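Local atomic coordinates of Lys-gingipain W83 (Porphyromonas gingivalis, PDB entry 3M1H), a protein that cleaves proteins after lysine as a secreted cysteine protease, the piece here being its K3 cleaved adhesin domain, a calcium-binding beta jelly roll. Residues E4-D9 / P71-P76; G79-W84 / D171-T176; A16-I21 / N66-P71; N12-S17 / W30-P35. One frame throughout, in Å; residues are numbered along the deposited sequence.

How the contacts relate
Contacts 2 and 3 are strand pairs, one in each of the two large sheets of the jelly roll, and rest on backbone hydrogen bonds with packed side chains behind them. Contacts 1 and 4 are smaller and pair no strands; contacts 1 to 3 are partly buried, whereas contact 4 lies at the surface. Contact 1 sets strand 4-8, which pairs with strand 167-177 of contact 2, against the loop that runs on from contact 3 through P71. Contact 4 shares A16 and S17 with contact 3, and its W30 is hydrogen-bonded to N66. One calcium links contacts 1 and 2 through D9 and D171; N66 of contact 3 binds another, while contacts 3 and 4 share a sodium ion.

Contact 1 of 4, residues E4-D9 / P71-P76; sequences EVLNED and PELSLP. With NA (sodium ion), chain G; CA (calcium ion), chain F.
V5 and L6 meet the 71-76 loop mainly through apolar side chains, with no hydrogen bond between the two segments; the shortest hydrogen bond here is at N7, whose OD1 accepts from a water 2.7 Å away that is itself a sodium ligand. The backbone O of N7 binds the same sodium directly at 2.4 Å. ND2 of N7 donates to E4 OE1 at 3.0 Å, nearly straight at 170° and in the amide plane, meeting OE1 on its syn side but 27° out of the carboxylate plane, which should fix the flip of the amide.

Across the contact, V5 CG2 approaches L75 CD2 at 4.1 Å, while L6 uses its two branches separately. CD1 rests on the P71 ring, 4.0 Å from its CD, and CD2 comes within 4.3 Å of L73 CD2. V5 and L6 both face I175, forming a classic beta bulge in strand 4-8. That strand pairs with 167-177, and the loop opposite is tied by backbone bonds of L73 to K153 and L75 to G151, with L73 touching both I175 and V155 of strand 154-160.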
loop_
_atom_site.group_PDB
_atom_site.type_symbol
_atom_site.label_atom_id
_atom_site.label_comp_id
_atom_site.label_asym_id
_atom_site.label_seq_id
_atom_site.Cartn_x
_atom_site.Cartn_y
_atom_site.Cartn_z
ATOM N N GLU A 4 6.078 -16.573 -12.018
ATOM C CA GLU A 4 5.609 -15.276 -11.555
ATOM C C GLU A 4 4.609 -14.771 -12.554
ATOM O O GLU A 4 4.842 -14.806 -13.759
ATOM C CB GLU A 4 6.749 -14.266 -11.428
ATOM C CG GLU A 4 7.777 -14.614 -10.395
ATOM C CD GLU A 4 8.803 -13.517 -10.180
ATOM O OE1 GLU A 4 8.838 -12.526 -10.954
ATOM O OE2 GLU A 4 9.567 -13.672 -9.209
ATOM N N VAL A 5 3.476 -14.314 -12.054
ATOM C CA VAL A 5 2.463 -13.690 -12.894
ATOM C C VAL A 5 2.414 -12.176 -12.712
ATOM O O VAL A 5 1.847 -11.491 -13.554
ATOM C CB VAL A 5 1.055 -14.286 -12.636
ATOM C CG1 VAL A 5 1.078 -15.804 -12.917
ATOM C CG2 VAL A 5 0.574 -13.980 -11.221
ATOM N N LEU A 6 3.021 -11.663 -11.635
ATOM C CA LEU A 6 3.103 -10.227 -11.405
ATOM C C LEU A 6 4.403 -9.946 -10.666
ATOM O O LEU A 6 4.784 -10.685 -9.789
ATOM C CB LEU A 6 1.901 -9.723 -10.577
ATOM C CG LEU A 6 1.569 -8.231 -10.578
ATOM C CD1 LEU A 6 1.141 -7.792 -11.978
ATOM C CD2 LEU A 6 0.490 -7.889 -9.534
ATOM N N ASN A 7 5.092 -8.879 -11.046
ATOM C CA ASN A 7 6.324 -8.471 -10.384
ATOM C C ASN A 7 6.460 -6.992 -10.657
ATOM O O ASN A 7 6.874 -6.570 -11.741
ATOM C CB ASN A 7 7.542 -9.256 -10.869
ATOM C CG ASN A 7 8.797 -8.913 -10.076
ATOM O OD1 ASN A 7 8.965 -7.785 -9.623
ATOM N ND2 ASN A 7 9.673 -9.893 -9.898
ATOM N N GLU A 8 6.062 -6.200 -9.672
ATOM C CA GLU A 8 6.000 -4.760 -9.829
ATOM C C GLU A 8 6.900 -4.029 -8.832
ATOM O O GLU A 8 6.721 -4.119 -7.586
ATOM C CB GLU A 8 4.566 -4.274 -9.666
ATOM C CG GLU A 8 4.408 -2.800 -9.975
ATOM C CD GLU A 8 5.058 -2.436 -11.309
ATOM O OE1 GLU A 8 4.733 -3.103 -12.310
ATOM O OE2 GLU A 8 5.872 -1.497 -11.323
ATOM N N ASP A 9 7.830 -3.257 -9.388
ATOM C CA ASP A 9 8.818 -2.513 -8.612
ATOM C C ASP A 9 8.489 -1.025 -8.510
ATOM O O ASP A 9 9.214 -0.287 -7.863
ATOM C CB ASP A 9 10.264 -2.725 -9.141
ATOM C CG ASP A 9 10.438 -2.322 -10.594
ATOM O OD1 ASP A 9 9.628 -1.529 -11.129
ATOM O OD2 ASP A 9 11.444 -2.831 -11.184
ATOM N N PRO A 71 -3.647 -5.480 -11.719
ATOM C CA PRO A 71 -4.377 -5.884 -12.897
ATOM C C PRO A 71 -5.010 -7.277 -12.704
ATOM O O PRO A 71 -4.752 -7.934 -11.694
ATOM C CB PRO A 71 -3.271 -5.981 -13.962
ATOM C CG PRO A 71 -2.008 -5.524 -13.339
ATOM C CD PRO A 71 -2.200 -5.623 -11.875
ATOM N N GLU A 72 -5.844 -7.689 -13.660
ATOM C CA GLU A 72 -6.527 -8.964 -13.584
ATOM C C GLU A 72 -5.507 -10.090 -13.651
ATOM O O GLU A 72 -4.603 -10.063 -14.491
ATOM C CB GLU A 72 -7.559 -9.089 -14.704
ATOM C CG GLU A 72 -8.421 -10.337 -14.565
ATOM C CD GLU A 72 -9.354 -10.574 -15.736
ATOM O OE1 GLU A 72 -9.892 -11.688 -15.827
ATOM O OE2 GLU A 72 -9.567 -9.659 -16.543
ATOM N N LEU A 73 -5.666 -11.059 -12.748
ATOM C CA LEU A 73 -4.751 -12.168 -12.532
ATOM C C LEU A 73 -5.433 -13.461 -12.997
ATOM O O LEU A 73 -6.672 -13.564 -12.966
ATOM C CB LEU A 73 -4.404 -12.265 -11.055
ATOM C CG LEU A 73 -3.807 -11.037 -10.347
ATOM C CD1 LEU A 73 -3.791 -11.208 -8.824
ATOM C CD2 LEU A 73 -2.420 -10.723 -10.867
ATOM N N SER A 74 -4.627 -14.441 -13.418
ATOM C CA SER A 74 -5.134 -15.787 -13.650
ATOM C C SER A 74 -4.440 -16.719 -12.666
ATOM O O SER A 74 -3.246 -17.005 -12.804
ATOM C CB SER A 74 -4.879 -16.227 -15.096
ATOM O OG SER A 74 -5.372 -17.561 -15.266
ATOM N N LEU A 75 -5.179 -17.161 -11.655
ATOM C CA LEU A 75 -4.673 -18.037 -10.624
ATOM C C LEU A 75 -5.632 -19.224 -10.419
ATOM O O LEU A 75 -6.228 -19.394 -9.331
ATOM C CB LEU A 75 -4.469 -17.267 -9.320
ATOM C CG LEU A 75 -3.463 -16.110 -9.419
ATOM C CD1 LEU A 75 -3.520 -15.197 -8.198
ATOM C CD2 LEU A 75 -2.039 -16.655 -9.646
ATOM N N PRO A 76 -5.776 -20.043 -11.456
ATOM C CA PRO A 76 -6.773 -21.116 -11.418
ATOM C C PRO A 76 -6.556 -22.135 -10.307
ATOM O O PRO A 76 -7.535 -22.737 -9.830
ATOM C CB PRO A 76 -6.664 -21.744 -12.803
ATOM C CG PRO A 76 -5.351 -21.414 -13.286
ATOM C CD PRO A 76 -5.037 -20.049 -12.726
HETATM NA NA NA G . 8.381 -5.623 -13.303
HETATM CA CA CA F . 10.753 0.190 -6.093
HETATM O O HOH W 1 9.631 -5.685 -11.104
HETATM O O HOH W 2 10.496 -4.410 -13.315
HETATM O O HOH W 3 7.852 -3.707 -12.522
HETATM O O HOH W 4 11.870 -1.884 -6.401
HETATM O O HOH W 5 9.726 -7.642 -13.362
#

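Contact 2 of 4, residues G79-W84 / D171-T176; sequences GTLTFW and DDVVIT. With CA (calcium ion), chain F.
The indole of W84 has D172 O in its plane at the edge, while D172 CB comes obliquely to CD1 at 3.6 Å; the D172 carboxylate stands 82° to the ring, its OD2 bonded to ND1 of H44, the histidine that stacks on the indole. Segments 79-84 and 171-176 pair antiparallel in one sheet of the jelly roll. The register slips by one between T82 and W84, a beta bulge; on the other flank of 171-176, D172 and V173 both face E8 of strand 4-8, a G1 bulge. In the T82-V174 pair each N donates to the other's O, both at 2.8 Å.

On one face, L81, with CG anti to the backbone N (chi1 166°), sends CD1 to within 3.7 Å of both V173 CG1 and I175 CG1. F83 meets F157 edge-to-face. T80 and T176 lie side by side on the opposite face, a water joining their OG1 atoms, and T80 OG1 also bonds Q147 OE1. At the bulged end D171 grips calcium with both carboxylate oxygens, OD1 at 2.5 Å and OD2 at 2.4 Å.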
loop_
_atom_site.group_PDB
_atom_site.type_symbol
_atom_site.label_atom_id
_atom_site.label_comp_id
_atom_site.label_asym_id
_atom_site.label_seq_id
_atom_site.Cartn_x
_atom_site.Cartn_y
_atom_site.Cartn_z
ATOM N N GLY A 79 -2.223 -19.068 -5.687
ATOM C CA GLY A 79 -0.900 -18.465 -5.751
ATOM C C GLY A 79 -0.437 -17.857 -4.450
ATOM O O GLY A 79 -1.073 -17.996 -3.395
ATOM N N THR A 80 0.718 -17.175 -4.513
ATOM C CA THR A 80 1.359 -16.589 -3.341
ATOM C C THR A 80 1.768 -15.155 -3.671
ATOM O O THR A 80 2.435 -14.919 -4.703
ATOM C CB THR A 80 2.613 -17.352 -2.881
ATOM O OG1 THR A 80 2.262 -18.739 -2.723
ATOM C CG2 THR A 80 3.173 -16.759 -1.548
ATOM N N LEU A 81 1.346 -14.252 -2.790
ATOM C CA LEU A 81 1.713 -12.846 -2.843
ATOM C C LEU A 81 2.820 -12.596 -1.849
ATOM O O LEU A 81 2.697 -12.979 -0.668
ATOM C CB LEU A 81 0.507 -11.968 -2.476
ATOM C CG LEU A 81 0.732 -10.491 -2.163
ATOM C CD1 LEU A 81 1.122 -9.727 -3.408
ATOM C CD2 LEU A 81 -0.518 -9.836 -1.519
ATOM N N THR A 82 3.869 -11.894 -2.287
ATOM C CA THR A 82 4.811 -11.253 -1.380
ATOM C C THR A 82 4.962 -9.796 -1.753
ATOM O O THR A 82 4.794 -9.408 -2.908
ATOM C CB THR A 82 6.222 -11.900 -1.371
ATOM O OG1 THR A 82 6.804 -11.798 -2.672
ATOM C CG2 THR A 82 6.153 -13.371 -1.010
ATOM N N PHE A 83 5.234 -8.999 -0.739
ATOM C CA PHE A 83 5.408 -7.564 -0.908
ATOM C C PHE A 83 6.176 -7.012 0.267
ATOM O O PHE A 83 6.290 -7.673 1.319
ATOM C CB PHE A 83 4.062 -6.843 -1.100
ATOM C CG PHE A 83 3.124 -6.916 0.093
ATOM C CD1 PHE A 83 3.159 -5.956 1.078
ATOM C CD2 PHE A 83 2.247 -7.981 0.225
ATOM C CE1 PHE A 83 2.294 -6.021 2.184
ATOM C CE2 PHE A 83 1.358 -8.031 1.333
ATOM C CZ PHE A 83 1.410 -7.078 2.292
ATOM N N TRP A 84 6.666 -5.788 0.102
ATOM C CA TRP A 84 7.379 -5.093 1.160
ATOM C C TRP A 84 6.624 -3.835 1.584
ATOM O O TRP A 84 6.053 -3.113 0.728
ATOM C CB TRP A 84 8.781 -4.738 0.708
ATOM C CG TRP A 84 9.661 -5.927 0.411
ATOM C CD1 TRP A 84 9.652 -6.712 -0.703
ATOM C CD2 TRP A 84 10.696 -6.426 1.254
ATOM N NE1 TRP A 84 10.634 -7.690 -0.597
ATOM C CE2 TRP A 84 11.291 -7.519 0.587
ATOM C CE3 TRP A 84 11.178 -6.050 2.505
ATOM C CZ2 TRP A 84 12.349 -8.230 1.149
ATOM C CZ3 TRP A 84 12.218 -6.774 3.066
ATOM C CH2 TRP A 84 12.787 -7.853 2.370
ATOM N N ASP A 171 6.232 -1.692 -1.816
ATOM C CA ASP A 171 7.160 -1.887 -2.957
ATOM C C ASP A 171 7.294 -3.377 -3.230
ATOM O O ASP A 171 6.945 -4.240 -2.417
ATOM C CB ASP A 171 8.495 -1.213 -2.645
ATOM C CG ASP A 171 9.329 -0.813 -3.915
ATOM O OD1 ASP A 171 8.885 -1.094 -5.023
ATOM O OD2 ASP A 171 10.397 -0.160 -3.712
ATOM N N ASP A 172 7.825 -3.687 -4.419
ATOM C CA ASP A 172 8.258 -5.043 -4.762
ATOM C C ASP A 172 7.144 -6.093 -4.534
ATOM O O ASP A 172 7.299 -7.059 -3.787
ATOM C CB ASP A 172 9.563 -5.368 -4.043
ATOM C CG ASP A 172 10.755 -4.599 -4.594
ATOM O OD1 ASP A 172 10.733 -4.238 -5.795
ATOM O OD2 ASP A 172 11.730 -4.403 -3.855
ATOM N N VAL A 173 6.024 -5.868 -5.207
ATOM C CA VAL A 173 4.874 -6.777 -5.179
ATOM C C VAL A 173 5.103 -7.900 -6.174
ATOM O O VAL A 173 5.234 -7.646 -7.357
ATOM C CB VAL A 173 3.596 -6.023 -5.532
ATOM C CG1 VAL A 173 2.389 -6.984 -5.580
ATOM C CG2 VAL A 173 3.324 -4.881 -4.538
ATOM N N VAL A 174 5.131 -9.136 -5.694
ATOM C CA VAL A 174 5.363 -10.316 -6.533
ATOM C C VAL A 174 4.252 -11.348 -6.271
ATOM O O VAL A 174 3.931 -11.609 -5.109
ATOM C CB VAL A 174 6.724 -10.965 -6.257
ATOM C CG1 VAL A 174 6.955 -12.126 -7.211
ATOM C CG2 VAL A 174 7.881 -9.935 -6.407
ATOM N N ILE A 175 3.655 -11.886 -7.334
ATOM C CA ILE A 175 2.629 -12.940 -7.247
ATOM C C ILE A 175 3.094 -14.092 -8.127
ATOM O O ILE A 175 3.435 -13.908 -9.307
ATOM C CB ILE A 175 1.229 -12.458 -7.670
ATOM C CG1 ILE A 175 0.772 -11.304 -6.760
ATOM C CG2 ILE A 175 0.234 -13.663 -7.650
ATOM C CD1 ILE A 175 -0.581 -10.736 -7.085
ATOM N N THR A 176 3.142 -15.271 -7.515
ATOM C CA THR A 176 3.539 -16.487 -8.198
ATOM C C THR A 176 2.338 -17.414 -8.226
ATOM O O THR A 176 1.535 -17.407 -7.303
ATOM C CB THR A 176 4.700 -17.187 -7.466
ATOM O OG1 THR A 176 4.260 -17.632 -6.174
ATOM C CG2 THR A 176 5.877 -16.238 -7.285
HETATM CA CA CA F . 10.753 0.190 -6.093
HETATM O O HOH W 6 2.666 -19.806 -5.277
HETATM O O HOH W 7 8.261 -9.475 -2.753
HETATM O O HOH W 4 11.870 -1.884 -6.401
#

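Contact 3 of 4, residues A16-I21 / N66-P71; sequences ASWKTI and NYLVTP. With NA (sodium ion), chain I; CA (calcium ion), chain E.
Strand 19-22 is one of the two edge strands of a five-stranded antiparallel sheet of the jelly roll, and here it pairs with strand 65-69, with a metal site near each end. K19 and V69 form one hydrogen-bonded pair, in which V69 N donates to K19 O at 2.7 Å; I21 and Y67 form the next. On that same face I21 CB lies 3.8 Å from Y67 CB, and I21 CD1 reaches V69 CG2. The extended K19 side chain carries NZ away to the O of N106 and a salt bridge with D107.

Just before the strand, W18 takes over from the backbone pairing. Its indole lies across the chain end of 66-71: P71 CD sits over the five-membered ring, 3.6 Å from the centroid and 16° off the normal, while T70 CA lies over the same face, above the six-membered ring and offset toward the indole rim. L68 CG meets the rim at CE3, 3.7 Å away. Beyond these, the indole packs on L6 and E8 and meets F10 edge-to-face.

W18 O and A16 O bind a sodium ion at 2.3 and 2.5 Å, and four waters complete it. N66 OD1, whose ND2 bonds S52 OG, binds calcium at 2.4 Å with D22, D24, D26, the O of N28 and a water. The sodium thus has only neutral oxygen ligands, whereas the calcium draws on three carboxylates, consistent with a firmer hold on the latter.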
loop_
_atom_site.group_PDB
_atom_site.type_symbol
_atom_site.label_atom_id
_atom_site.label_comp_id
_atom_site.label_asym_id
_atom_site.label_seq_id
_atom_site.Cartn_x
_atom_site.Cartn_y
_atom_site.Cartn_z
ATOM N N ALA A 16 -0.407 1.826 -15.623
ATOM C CA ALA A 16 -1.755 2.021 -16.115
ATOM C C ALA A 16 -2.656 0.787 -15.955
ATOM O O ALA A 16 -3.873 0.946 -15.866
ATOM C CB ALA A 16 -1.696 2.392 -17.594
ATOM N N SER A 17 -2.071 -0.415 -15.922
ATOM C CA SER A 17 -2.799 -1.683 -15.773
ATOM C C SER A 17 -3.368 -1.900 -14.331
ATOM O O SER A 17 -4.293 -2.700 -14.157
ATOM C CB SER A 17 -1.854 -2.845 -16.106
ATOM O OG SER A 17 -0.673 -2.789 -15.326
ATOM N N TRP A 18 -2.789 -1.192 -13.364
ATOM C CA TRP A 18 -3.286 -1.211 -12.001
ATOM C C TRP A 18 -4.405 -0.164 -11.853
ATOM O O TRP A 18 -4.620 0.672 -12.746
ATOM C CB TRP A 18 -2.148 -0.898 -11.030
ATOM C CG TRP A 18 -1.109 -1.984 -10.855
ATOM C CD1 TRP A 18 -0.343 -2.597 -11.821
ATOM C CD2 TRP A 18 -0.694 -2.561 -9.612
ATOM N NE1 TRP A 18 0.503 -3.487 -11.263
ATOM C CE2 TRP A 18 0.312 -3.510 -9.907
ATOM C CE3 TRP A 18 -1.095 -2.382 -8.288
ATOM C CZ2 TRP A 18 0.962 -4.251 -8.931
ATOM C CZ3 TRP A 18 -0.468 -3.125 -7.316
ATOM C CH2 TRP A 18 0.557 -4.059 -7.633
ATOM N N LYS A 19 -5.078 -0.145 -10.696
ATOM C CA LYS A 19 -6.160 0.799 -10.474
ATOM C C LYS A 19 -6.090 1.342 -9.066
ATOM O O LYS A 19 -5.832 0.605 -8.116
ATOM C CB LYS A 19 -7.496 0.081 -10.662
ATOM C CG LYS A 19 -8.747 0.798 -10.339
ATOM C CD LYS A 19 -9.860 -0.283 -10.435
ATOM C CE LYS A 19 -11.203 0.278 -10.224
ATOM N NZ LYS A 19 -12.289 -0.637 -10.603
ATOM N N THR A 20 -6.304 2.643 -8.941
ATOM C CA THR A 20 -6.490 3.280 -7.645
ATOM C C THR A 20 -7.985 3.489 -7.417
ATOM O O THR A 20 -8.737 3.822 -8.329
ATOM C CB THR A 20 -5.715 4.630 -7.527
ATOM O OG1 THR A 20 -6.121 5.551 -8.557
ATOM C CG2 THR A 20 -4.161 4.445 -7.575
ATOM N N ILE A 21 -8.393 3.319 -6.160
ATOM C CA ILE A 21 -9.769 3.630 -5.753
ATOM C C ILE A 21 -9.698 4.616 -4.579
ATOM O O ILE A 21 -9.110 4.311 -3.539
ATOM C CB ILE A 21 -10.571 2.389 -5.337
ATOM C CG1 ILE A 21 -10.600 1.344 -6.447
ATOM C CG2 ILE A 21 -12.007 2.824 -5.022
ATOM C CD1 ILE A 21 -11.207 0.023 -5.998
ATOM N N ASN A 66 -8.168 4.291 0.839
ATOM C CA ASN A 66 -7.526 4.256 -0.472
ATOM C C ASN A 66 -7.156 2.836 -0.837
ATOM O O ASN A 66 -6.464 2.158 -0.089
ATOM C CB ASN A 66 -6.249 5.088 -0.456
ATOM C CG ASN A 66 -6.463 6.547 -0.151
ATOM O OD1 ASN A 66 -7.572 7.094 -0.299
ATOM N ND2 ASN A 66 -5.386 7.207 0.279
ATOM N N TYR A 67 -7.570 2.400 -2.023
ATOM C CA TYR A 67 -7.175 1.078 -2.559
ATOM C C TYR A 67 -6.215 1.221 -3.714
ATOM O O TYR A 67 -6.294 2.158 -4.513
ATOM C CB TYR A 67 -8.362 0.260 -3.074
ATOM C CG TYR A 67 -9.491 0.011 -2.098
ATOM C CD1 TYR A 67 -9.782 -1.274 -1.689
ATOM C CD2 TYR A 67 -10.328 1.040 -1.644
ATOM C CE1 TYR A 67 -10.864 -1.545 -0.830
ATOM C CE2 TYR A 67 -11.407 0.769 -0.771
ATOM C CZ TYR A 67 -11.657 -0.528 -0.375
ATOM O OH TYR A 67 -12.716 -0.866 0.466
ATOM N N LEU A 68 -5.325 0.243 -3.764
ATOM C CA LEU A 68 -4.417 0.002 -4.904
ATOM C C LEU A 68 -4.671 -1.422 -5.355
ATOM O O LEU A 68 -4.437 -2.351 -4.595
ATOM C CB LEU A 68 -2.966 0.205 -4.482
ATOM C CG LEU A 68 -1.915 -0.086 -5.565
ATOM C CD1 LEU A 68 -2.005 0.932 -6.702
ATOM C CD2 LEU A 68 -0.496 -0.087 -4.954
ATOM N N VAL A 69 -5.166 -1.578 -6.588
ATOM C CA VAL A 69 -5.640 -2.859 -7.117
ATOM C C VAL A 69 -4.742 -3.313 -8.277
ATOM O O VAL A 69 -4.378 -2.520 -9.145
ATOM C CB VAL A 69 -7.113 -2.772 -7.552
ATOM C CG1 VAL A 69 -7.624 -4.199 -7.878
ATOM C CG2 VAL A 69 -7.987 -2.101 -6.448
ATOM N N THR A 70 -4.358 -4.578 -8.246
ATOM C CA THR A 70 -3.568 -5.173 -9.306
ATOM C C THR A 70 -4.353 -5.238 -10.608
ATOM O O THR A 70 -5.581 -5.145 -10.625
ATOM C CB THR A 70 -3.161 -6.629 -8.941
ATOM O OG1 THR A 70 -4.323 -7.461 -8.853
ATOM C CG2 THR A 70 -2.392 -6.679 -7.626
ATOM N N PRO A 71 -3.647 -5.480 -11.719
ATOM C CA PRO A 71 -4.377 -5.884 -12.897
ATOM C C PRO A 71 -5.010 -7.277 -12.704
ATOM O O PRO A 71 -4.752 -7.934 -11.694
ATOM C CB PRO A 71 -3.271 -5.981 -13.962
ATOM C CG PRO A 71 -2.008 -5.524 -13.339
ATOM C CD PRO A 71 -2.200 -5.623 -11.875
HETATM NA NA NA I . -5.419 2.235 -14.297
HETATM CA CA CA E . -8.503 9.252 -0.382
HETATM O O HOH W 8 -7.161 9.893 1.468
HETATM O O HOH W 9 -3.459 3.142 -13.161
HETATM O O HOH W 10 -6.763 0.434 -14.608
HETATM O O HOH W 11 -4.706 4.045 -15.440
HETATM O O HOH W 12 -7.627 2.553 -13.673
#

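Contact 4 of 4, residues N12-S17 / W30-P35; sequences NGIPAS and WTTTPP. With NA (sodium ion), chain I.
I14 CD1 makes the close approach here, coming to 3.5 Å of W30 O, with T31 CA a little further on. I14 CG1 lies anti to the carbonyl carbon (chi1 -60°) and the chain then runs out straight, which carries the terminal methyl to the W30 backbone. This inward side goes on into the fold: I14 also packs on V50 and L68, and W30 NE1 donates to N66 O.

The other side is looser and wetter. T32 turns toward G13 and I14 but only at longer range, its OG1 3.8 Å and its CG2 4.0 Å from G13 CA. One water spans the gap, accepting from I14 N at 2.8 Å and bonding T32 OG1 at the same distance. No direct hydrogen bond joins the two loops. Further along, P15 O accepts from a water that also binds the sodium ion held by A16 O.

Within 30-35, T33 N donates to T31 OG1 at 2.9 Å and 166°, which makes this bend an ST turn.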
loop_
_atom_site.group_PDB
_atom_site.type_symbol
_atom_site.label_atom_id
_atom_site.label_comp_id
_atom_site.label_asym_id
_atom_site.label_seq_id
_atom_site.Cartn_x
_atom_site.Cartn_y
_atom_site.Cartn_z
ATOM N N ASN A 12 8.531 2.704 -12.770
ATOM C CA ASN A 12 7.828 3.569 -13.713
ATOM C C ASN A 12 6.500 4.131 -13.235
ATOM O O ASN A 12 5.616 4.482 -14.029
ATOM C CB ASN A 12 7.680 2.825 -15.037
ATOM C CG ASN A 12 9.028 2.491 -15.620
ATOM O OD1 ASN A 12 9.823 3.397 -15.888
ATOM N ND2 ASN A 12 9.326 1.217 -15.745
ATOM N N GLY A 13 6.370 4.270 -11.919
ATOM C CA GLY A 13 5.106 4.712 -11.317
ATOM C C GLY A 13 4.121 3.567 -11.164
ATOM O O GLY A 13 4.461 2.409 -11.384
ATOM N N ILE A 14 2.904 3.926 -10.758
ATOM C CA ILE A 14 1.793 2.991 -10.758
ATOM C C ILE A 14 1.477 2.699 -12.223
ATOM O O ILE A 14 1.111 3.618 -12.960
ATOM C CB ILE A 14 0.542 3.542 -10.079
ATOM C CG1 ILE A 14 0.814 3.902 -8.614
ATOM C CG2 ILE A 14 -0.561 2.516 -10.178
ATOM C CD1 ILE A 14 -0.335 4.590 -7.917
ATOM N N PRO A 15 1.621 1.443 -12.646
ATOM C CA PRO A 15 1.332 1.161 -14.050
ATOM C C PRO A 15 -0.140 1.426 -14.378
ATOM O O PRO A 15 -1.027 1.275 -13.515
ATOM C CB PRO A 15 1.705 -0.326 -14.184
ATOM C CG PRO A 15 2.586 -0.624 -12.993
ATOM C CD PRO A 15 2.008 0.224 -11.925
ATOM N N ALA A 16 -0.407 1.826 -15.623
ATOM C CA ALA A 16 -1.755 2.021 -16.115
ATOM C C ALA A 16 -2.656 0.787 -15.955
ATOM O O ALA A 16 -3.873 0.946 -15.866
ATOM C CB ALA A 16 -1.696 2.392 -17.594
ATOM N N SER A 17 -2.071 -0.415 -15.922
ATOM C CA SER A 17 -2.799 -1.683 -15.773
ATOM C C SER A 17 -3.368 -1.900 -14.331
ATOM O O SER A 17 -4.293 -2.700 -14.157
ATOM C CB SER A 17 -1.854 -2.845 -16.106
ATOM O OG SER A 17 -0.673 -2.789 -15.326
ATOM N N TRP A 30 -3.263 6.349 -3.212
ATOM C CA TRP A 30 -1.948 5.755 -3.324
ATOM C C TRP A 30 -1.277 6.476 -4.487
ATOM O O TRP A 30 -1.883 6.717 -5.538
ATOM C CB TRP A 30 -2.044 4.279 -3.638
ATOM C CG TRP A 30 -2.438 3.390 -2.501
ATOM C CD1 TRP A 30 -3.681 2.973 -2.200
ATOM C CD2 TRP A 30 -1.558 2.781 -1.531
ATOM N NE1 TRP A 30 -3.665 2.143 -1.093
ATOM C CE2 TRP A 30 -2.368 2.004 -0.671
ATOM C CE3 TRP A 30 -0.175 2.820 -1.319
ATOM C CZ2 TRP A 30 -1.833 1.270 0.370
ATOM C CZ3 TRP A 30 0.358 2.094 -0.273
ATOM C CH2 TRP A 30 -0.473 1.344 0.569
ATOM N N THR A 31 -0.009 6.810 -4.295
ATOM C CA THR A 31 0.731 7.606 -5.252
ATOM C C THR A 31 2.249 7.403 -5.155
ATOM O O THR A 31 2.792 7.095 -4.108
ATOM C CB THR A 31 0.405 9.106 -5.087
ATOM O OG1 THR A 31 1.130 9.869 -6.050
ATOM C CG2 THR A 31 0.767 9.600 -3.668
ATOM N N THR A 32 2.941 7.582 -6.273
ATOM C CA THR A 32 4.400 7.638 -6.265
ATOM C C THR A 32 4.917 9.080 -6.272
ATOM O O THR A 32 6.143 9.311 -6.368
ATOM C CB THR A 32 5.029 6.871 -7.456
ATOM O OG1 THR A 32 4.605 7.443 -8.698
ATOM C CG2 THR A 32 4.691 5.383 -7.377
ATOM N N THR A 33 4.022 10.051 -6.181
ATOM C CA THR A 33 4.452 11.471 -6.127
ATOM C C THR A 33 3.789 12.116 -4.908
ATOM O O THR A 33 2.942 13.010 -5.044
ATOM C CB THR A 33 4.054 12.250 -7.409
ATOM O OG1 THR A 33 2.642 12.123 -7.644
ATOM C CG2 THR A 33 4.823 11.705 -8.633
ATOM N N PRO A 34 4.114 11.644 -3.682
ATOM C CA PRO A 34 3.468 12.176 -2.481
ATOM C C PRO A 34 3.653 13.684 -2.324
ATOM O O PRO A 34 4.805 14.182 -2.364
ATOM C CB PRO A 34 4.193 11.455 -1.330
ATOM C CG PRO A 34 5.460 10.978 -1.933
ATOM C CD PRO A 34 5.117 10.613 -3.342
ATOM N N PRO A 35 2.554 14.417 -2.148
ATOM C CA PRO A 35 2.729 15.847 -1.830
ATOM C C PRO A 35 3.285 16.087 -0.424
ATOM O O PRO A 35 3.076 15.243 0.462
ATOM C CB PRO A 35 1.307 16.408 -1.923
ATOM C CG PRO A 35 0.443 15.269 -1.663
ATOM C CD PRO A 35 1.128 14.069 -2.241
HETATM NA NA NA I . -5.419 2.235 -14.297
HETATM O O HOH W 13 2.547 6.700 -10.375
HETATM O O HOH W 9 -3.459 3.142 -13.161
HETATM O O HOH W 10 -6.763 0.434 -14.608
HETATM O O HOH W 11 -4.706 4.045 -15.440
HETATM O O HOH W 12 -7.627 2.553 -13.673
#